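Local coordinates for protein yeast glycogen phosphorylase (PDB 1YGP) that belongs to the glycogen phosphorylases, carbohydrate phosphorylases of the GT-B clan, and carries a covalently bound pyridoxal-5'-phosphate, at residues Lys728-Ile736 against Trp845-Val856. Residues are numbered along the deposited sequence; the frame is centred on the assembly and turned at random.
Sequences KFVMNGGLI and WLKKSVLSLANV. With PLP (pyridoxal-5'-phosphate), chain E.
Gly733 and Ser849 bring the two backbones within 4.2 Å (CA to CA), where a Schellman motif ends helix 724-730 against helix 842-856. Gly733 is its C-prime residue, with positive phi. Gly734 N returns to Phe729 O and Gly733 N to Val730 O, and the chain then enters strand 735-739 of the parallel sheet in this GT-B protein. Ser849 OG donates to Gly733 O at 2.7 Å, in the carbonyl plane and on a lone pair. With chi1 at -176°, the hydroxyl lies anti to the Ser849 backbone N and beside the turn. It is also hydrogen-bonded to Trp567. Leu853 packs its CD2 branch against the backbone of the turn, near Met731 O and Gly733 N. Val856 fits between two side chains: its CG2 meets Val730 CG1 at 3.4 Å, and its CG1 meets Met731 CE at 4.0 Å. Leu735 CD2 lies 3.7 Å from Lys848 CB, near the start of segment 845-856, while Lys848 NZ pairs with Glu837. At the other end of segment 728-736, Lys728 is extended beyond CG and its NZ is bonded covalently to pyridoxal-5'-phosphate C4A. Asn732 ND2 bonds back to Lys728 O at 2.9 Å, tying the turn back to the lysine that holds pyridoxal-5'-phosphate. Over one face of Trp845, Leu735 CD1 makes a CH-pi contact, 3.5 Å from the six-membered ring centroid and 5° off its normal.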
ATOM      1  N   LYS A 728      16.305   4.322 -31.320  1.00 13.78           N
ATOM      2  CA  LYS A 728      14.908   3.881 -31.335  1.00 10.34           C
ATOM      3  C   LYS A 728      14.186   4.412 -32.552  1.00  8.03           C
ATOM      4  O   LYS A 728      13.330   3.714 -33.088  1.00  8.28           O
ATOM      5  CB  LYS A 728      14.128   4.357 -30.096  1.00  6.70           C
ATOM      6  CG  LYS A 728      14.607   3.768 -28.784  1.00  2.00           C
ATOM      7  CD  LYS A 728      13.972   4.504 -27.640  1.00  2.99           C
ATOM      8  CE  LYS A 728      14.740   4.186 -26.380  1.00  3.18           C
ATOM      9  NZ  LYS A 728      14.052   4.914 -25.325  1.00 10.17           N
ATOM     10  N   PHE A 729      14.509   5.631 -32.996  1.00  8.38           N
ATOM     11  CA  PHE A 729      13.921   6.187 -34.197  1.00  5.36           C
ATOM     12  C   PHE A 729      14.494   5.482 -35.407  1.00 11.25           C
ATOM     13  O   PHE A 729      13.738   5.077 -36.303  1.00 17.76           O
ATOM     14  CB  PHE A 729      14.213   7.653 -34.318  1.00  2.00           C
ATOM     15  CG  PHE A 729      13.337   8.494 -33.416  1.00  4.00           C
ATOM     16  CD1 PHE A 729      11.985   8.670 -33.722  1.00  6.43           C
ATOM     17  CD2 PHE A 729      13.864   9.083 -32.275  1.00  6.79           C
ATOM     18  CE1 PHE A 729      11.166   9.424 -32.891  1.00  2.00           C
ATOM     19  CE2 PHE A 729      13.035   9.836 -31.442  1.00  6.72           C
ATOM     20  CZ  PHE A 729      11.692  10.006 -31.746  1.00  3.80           C
ATOM     21  N   VAL A 730      15.807   5.246 -35.440  1.00 10.01           N
ATOM     22  CA  VAL A 730      16.405   4.594 -36.589  1.00 10.72           C
ATOM     23  C   VAL A 730      15.827   3.198 -36.765  1.00 11.79           C
ATOM     24  O   VAL A 730      15.321   2.920 -37.861  1.00 12.12           O
ATOM     25  CB  VAL A 730      17.932   4.570 -36.407  1.00 11.35           C
ATOM     26  CG1 VAL A 730      18.608   3.695 -37.444  1.00  6.50           C
ATOM     27  CG2 VAL A 730      18.445   5.993 -36.591  1.00  5.00           C
ATOM     28  N   MET A 731      15.748   2.362 -35.711  1.00 10.56           N
ATOM     29  CA  MET A 731      15.172   0.999 -35.769  1.00  9.87           C
ATOM     30  C   MET A 731      13.738   0.898 -36.312  1.00 10.01           C
ATOM     31  O   MET A 731      13.197  -0.170 -36.602  1.00  2.00           O
ATOM     32  CB  MET A 731      15.217   0.402 -34.355  1.00 15.27           C
ATOM     33  CG  MET A 731      14.870  -1.082 -34.164  1.00 12.57           C
ATOM     34  SD  MET A 731      15.480  -1.676 -32.561  1.00 17.88           S
ATOM     35  CE  MET A 731      17.222  -1.677 -32.894  1.00  6.13           C
ATOM     36  N   ASN A 732      13.100   2.054 -36.446  1.00 11.43           N
ATOM     37  CA  ASN A 732      11.742   2.115 -36.890  1.00 14.54           C
ATOM     38  C   ASN A 732      11.602   2.884 -38.195  1.00 14.88           C
ATOM     39  O   ASN A 732      10.496   3.295 -38.557  1.00 16.48           O
ATOM     40  CB  ASN A 732      10.928   2.732 -35.735  1.00 16.69           C
ATOM     41  CG  ASN A 732      10.570   1.729 -34.631  1.00 12.55           C
ATOM     42  OD1 ASN A 732       9.604   0.974 -34.736  1.00 10.19           O
ATOM     43  ND2 ASN A 732      11.275   1.667 -33.517  1.00 12.44           N
ATOM     44  N   GLY A 733      12.702   3.086 -38.937  1.00 12.95           N
ATOM     45  CA  GLY A 733      12.675   3.753 -40.241  1.00  9.77           C
ATOM     46  C   GLY A 733      12.464   5.264 -40.200  1.00 12.08           C
ATOM     47  O   GLY A 733      12.081   5.879 -41.208  1.00 18.74           O
ATOM     48  N   GLY A 734      12.726   5.916 -39.077  1.00 12.22           N
ATOM     49  CA  GLY A 734      12.553   7.352 -38.994  1.00 15.53           C
ATOM     50  C   GLY A 734      13.836   7.994 -39.454  1.00 18.87           C
ATOM     51  O   GLY A 734      14.906   7.366 -39.323  1.00 25.43           O
ATOM     52  N   LEU A 735      13.806   9.197 -40.028  1.00 17.87           N
ATOM     53  CA  LEU A 735      15.059   9.823 -40.416  1.00 13.76           C
ATOM     54  C   LEU A 735      15.471  10.867 -39.379  1.00 11.02           C
ATOM     55  O   LEU A 735      14.624  11.372 -38.648  1.00 16.40           O
ATOM     56  CB  LEU A 735      14.882  10.412 -41.814  1.00 14.39           C
ATOM     57  CG  LEU A 735      14.525   9.473 -43.004  1.00 16.95           C
ATOM     58  CD1 LEU A 735      14.914  10.192 -44.282  1.00 18.28           C
ATOM     59  CD2 LEU A 735      15.317   8.168 -43.018  1.00 10.85           C
ATOM     60  N   ILE A 736      16.752  11.197 -39.235  1.00 10.94           N
ATOM     61  CA  ILE A 736      17.289  12.082 -38.205  1.00  9.06           C
ATOM     62  C   ILE A 736      17.653  13.398 -38.892  1.00 16.70           C
ATOM     63  O   ILE A 736      18.224  13.352 -39.997  1.00 11.29           O
ATOM     64  CB  ILE A 736      18.625  11.538 -37.580  1.00  9.05           C
ATOM     65  CG1 ILE A 736      18.479  10.101 -37.079  1.00  6.60           C
ATOM     66  CG2 ILE A 736      19.092  12.475 -36.485  1.00  2.00           C
ATOM     67  CD1 ILE A 736      17.449   9.759 -35.998  1.00  8.94           C
ATOM     68  N   TRP A 845      12.965   8.798 -50.226  1.00 24.74           N
ATOM     69  CA  TRP A 845      12.736   8.827 -48.784  1.00 24.05           C
ATOM     70  C   TRP A 845      12.609   7.424 -48.180  1.00 25.61           C
ATOM     71  O   TRP A 845      13.234   7.069 -47.174  1.00 25.58           O
ATOM     72  CB  TRP A 845      11.466   9.609 -48.504  1.00 18.84           C
ATOM     73  CG  TRP A 845      11.289   9.924 -47.035  1.00 22.57           C
ATOM     74  CD1 TRP A 845      10.566   9.089 -46.233  1.00 20.14           C
ATOM     75  CD2 TRP A 845      11.794  11.013 -46.366  1.00 23.31           C
ATOM     76  NE1 TRP A 845      10.608   9.642 -45.051  1.00 25.86           N
ATOM     77  CE2 TRP A 845      11.319  10.780 -45.074  1.00 24.85           C
ATOM     78  CE3 TRP A 845      12.564  12.140 -46.625  1.00 18.77           C
ATOM     79  CZ2 TRP A 845      11.595  11.661 -44.026  1.00 25.06           C
ATOM     80  CZ3 TRP A 845      12.850  13.028 -45.585  1.00 25.30           C
ATOM     81  CH2 TRP A 845      12.368  12.793 -44.296  1.00 29.12           C
ATOM     82  N   LEU A 846      11.788   6.594 -48.814  1.00 25.76           N
ATOM     83  CA  LEU A 846      11.545   5.227 -48.397  1.00 25.19           C
ATOM     84  C   LEU A 846      12.788   4.345 -48.473  1.00 25.18           C
ATOM     85  O   LEU A 846      12.984   3.444 -47.655  1.00 26.16           O
ATOM     86  CB  LEU A 846      10.398   4.707 -49.265  1.00 24.99           C
ATOM     87  CG  LEU A 846       8.941   4.676 -48.691  1.00 26.41           C
ATOM     88  CD1 LEU A 846       8.709   5.666 -47.558  1.00 19.45           C
ATOM     89  CD2 LEU A 846       8.000   4.991 -49.837  1.00 25.60           C
ATOM     90  N   LYS A 847      13.701   4.628 -49.391  1.00 24.94           N
ATOM     91  CA  LYS A 847      14.939   3.890 -49.484  1.00 21.02           C
ATOM     92  C   LYS A 847      15.773   4.265 -48.288  1.00 20.30           C
ATOM     93  O   LYS A 847      16.372   3.371 -47.702  1.00 27.84           O
ATOM     94  CB  LYS A 847      15.714   4.250 -50.743  1.00 22.64           C
ATOM     95  N   LYS A 848      15.794   5.518 -47.844  1.00 20.23           N
ATOM     96  CA  LYS A 848      16.562   5.902 -46.658  1.00 24.08           C
ATOM     97  C   LYS A 848      16.070   5.190 -45.400  1.00 22.46           C
ATOM     98  O   LYS A 848      16.851   4.692 -44.589  1.00 21.12           O
ATOM     99  CB  LYS A 848      16.469   7.389 -46.420  1.00 30.49           C
ATOM    100  CG  LYS A 848      17.147   8.164 -47.535  1.00 39.24           C
ATOM    101  CD  LYS A 848      17.067   9.658 -47.285  1.00 40.35           C
ATOM    102  CE  LYS A 848      18.005  10.300 -48.273  1.00 40.17           C
ATOM    103  NZ  LYS A 848      18.166  11.692 -47.922  1.00 46.88           N
ATOM    104  N   SER A 849      14.750   5.076 -45.275  1.00 21.47           N
ATOM    105  CA  SER A 849      14.110   4.373 -44.181  1.00 18.19           C
ATOM    106  C   SER A 849      14.446   2.873 -44.167  1.00 18.84           C
ATOM    107  O   SER A 849      14.855   2.352 -43.116  1.00 20.48           O
ATOM    108  CB  SER A 849      12.616   4.635 -44.324  1.00 12.87           C
ATOM    109  OG  SER A 849      11.866   4.070 -43.264  1.00 17.88           O
ATOM    110  N   VAL A 850      14.342   2.146 -45.301  1.00 19.75           N
ATOM    111  CA  VAL A 850      14.628   0.702 -45.364  1.00 14.70           C
ATOM    112  C   VAL A 850      16.088   0.468 -45.052  1.00 16.52           C
ATOM    113  O   VAL A 850      16.442  -0.406 -44.263  1.00 14.86           O
ATOM    114  CB  VAL A 850      14.319   0.104 -46.759  1.00  9.69           C
ATOM    115  CG1 VAL A 850      14.676  -1.362 -46.785  1.00  6.64           C
ATOM    116  CG2 VAL A 850      12.817   0.167 -47.052  1.00  8.99           C
ATOM    117  N   LEU A 851      16.969   1.272 -45.628  1.00 19.44           N
ATOM    118  CA  LEU A 851      18.371   1.135 -45.331  1.00 19.25           C
ATOM    119  C   LEU A 851      18.642   1.435 -43.867  1.00 20.45           C
ATOM    120  O   LEU A 851      19.459   0.699 -43.292  1.00 27.77           O
ATOM    121  CB  LEU A 851      19.146   2.057 -46.255  1.00 16.44           C
ATOM    122  CG  LEU A 851      19.149   1.559 -47.700  1.00 16.57           C
ATOM    123  CD1 LEU A 851      19.766   2.629 -48.558  1.00 13.06           C
ATOM    124  CD2 LEU A 851      19.859   0.211 -47.815  1.00  7.64           C
ATOM    125  N   SER A 852      17.990   2.413 -43.222  1.00 17.21           N
ATOM    126  CA  SER A 852      18.156   2.653 -41.793  1.00 15.10           C
ATOM    127  C   SER A 852      17.953   1.367 -41.000  1.00 15.57           C
ATOM    128  O   SER A 852      18.874   0.887 -40.330  1.00 12.83           O
ATOM    129  CB  SER A 852      17.160   3.703 -41.326  1.00 10.15           C
ATOM    130  OG  SER A 852      17.580   4.993 -41.711  1.00  8.18           O
ATOM    131  N   LEU A 853      16.779   0.756 -41.180  1.00 17.60           N
ATOM    132  CA  LEU A 853      16.418  -0.525 -40.587  1.00 15.86           C
ATOM    133  C   LEU A 853      17.443  -1.616 -40.776  1.00 15.86           C
ATOM    134  O   LEU A 853      17.867  -2.299 -39.849  1.00 20.81           O
ATOM    135  CB  LEU A 853      15.152  -1.038 -41.192  1.00 17.65           C
ATOM    136  CG  LEU A 853      13.949  -1.026 -40.354  1.00 21.42           C
ATOM    137  CD1 LEU A 853      14.047  -2.154 -39.311  1.00 24.28           C
ATOM    138  CD2 LEU A 853      13.781   0.391 -39.845  1.00 19.61           C
ATOM    139  N   ALA A 854      17.835  -1.732 -42.031  1.00 16.43           N
ATOM    140  CA  ALA A 854      18.765  -2.729 -42.472  1.00 16.92           C
ATOM    141  C   ALA A 854      20.084  -2.651 -41.737  1.00 17.13           C
ATOM    142  O   ALA A 854      20.691  -3.679 -41.449  1.00 17.07           O
ATOM    143  CB  ALA A 854      18.980  -2.545 -43.969  1.00 17.59           C
ATOM    144  N   ASN A 855      20.514  -1.446 -41.371  1.00 20.32           N
ATOM    145  CA  ASN A 855      21.792  -1.274 -40.702  1.00 22.39           C
ATOM    146  C   ASN A 855      21.727  -0.815 -39.242  1.00 23.72           C
ATOM    147  O   ASN A 855      22.757  -0.522 -38.608  1.00 24.61           O
ATOM    148  CB  ASN A 855      22.607  -0.300 -41.513  1.00 25.80           C
ATOM    149  CG  ASN A 855      22.884  -0.816 -42.915  1.00 30.52           C
ATOM    150  OD1 ASN A 855      23.533  -1.831 -43.169  1.00 28.07           O
ATOM    151  ND2 ASN A 855      22.319  -0.131 -43.895  1.00 36.07           N
ATOM    152  N   VAL A 856      20.541  -0.792 -38.614  1.00 21.07           N
ATOM    153  CA  VAL A 856      20.429  -0.387 -37.220  1.00 16.88           C
ATOM    154  C   VAL A 856      20.960  -1.447 -36.244  1.00 16.73           C
ATOM    155  O   VAL A 856      21.377  -1.134 -35.126  1.00 20.37           O
ATOM    156  CB  VAL A 856      18.959  -0.069 -36.898  1.00 11.90           C
ATOM    157  CG1 VAL A 856      18.112  -1.339 -36.737  1.00 10.85           C
ATOM    158  CG2 VAL A 856      18.963   0.787 -35.640  1.00 13.62           C
TER
HETATM  159  N1  PLP E 860      12.773   8.557 -21.937  1.00 10.68           N
HETATM  160  C2  PLP E 860      11.993   7.638 -22.575  1.00  9.52           C
HETATM  161  C2A PLP E 860      10.532   7.562 -22.210  1.00  7.12           C
HETATM  162  C3  PLP E 860      12.546   6.782 -23.516  1.00  8.64           C
HETATM  163  O3  PLP E 860      11.776   5.811 -24.104  1.00  6.60           O
HETATM  164  C4  PLP E 860      13.894   6.871 -23.828  1.00  9.70           C
HETATM  165  C4A PLP E 860      14.401   6.276 -24.986  1.00  7.97           C
HETATM  166  C5  PLP E 860      14.672   7.803 -23.158  1.00 14.89           C
HETATM  167  C6  PLP E 860      14.104   8.637 -22.224  1.00 13.47           C
HETATM  168  C5A PLP E 860      16.162   8.011 -23.533  1.00 16.63           C
HETATM  169  O4P PLP E 860      16.246   8.969 -24.600  1.00 17.71           O
HETATM  170  P   PLP E 860      17.283  10.162 -24.630  1.00 17.03           P
HETATM  171  O1P PLP E 860      18.452   9.725 -23.835  1.00 13.83           O
HETATM  172  O2P PLP E 860      17.725  10.164 -26.178  1.00 13.95           O
HETATM  173  O3P PLP E 860      16.545  11.429 -24.388  1.00 21.76           O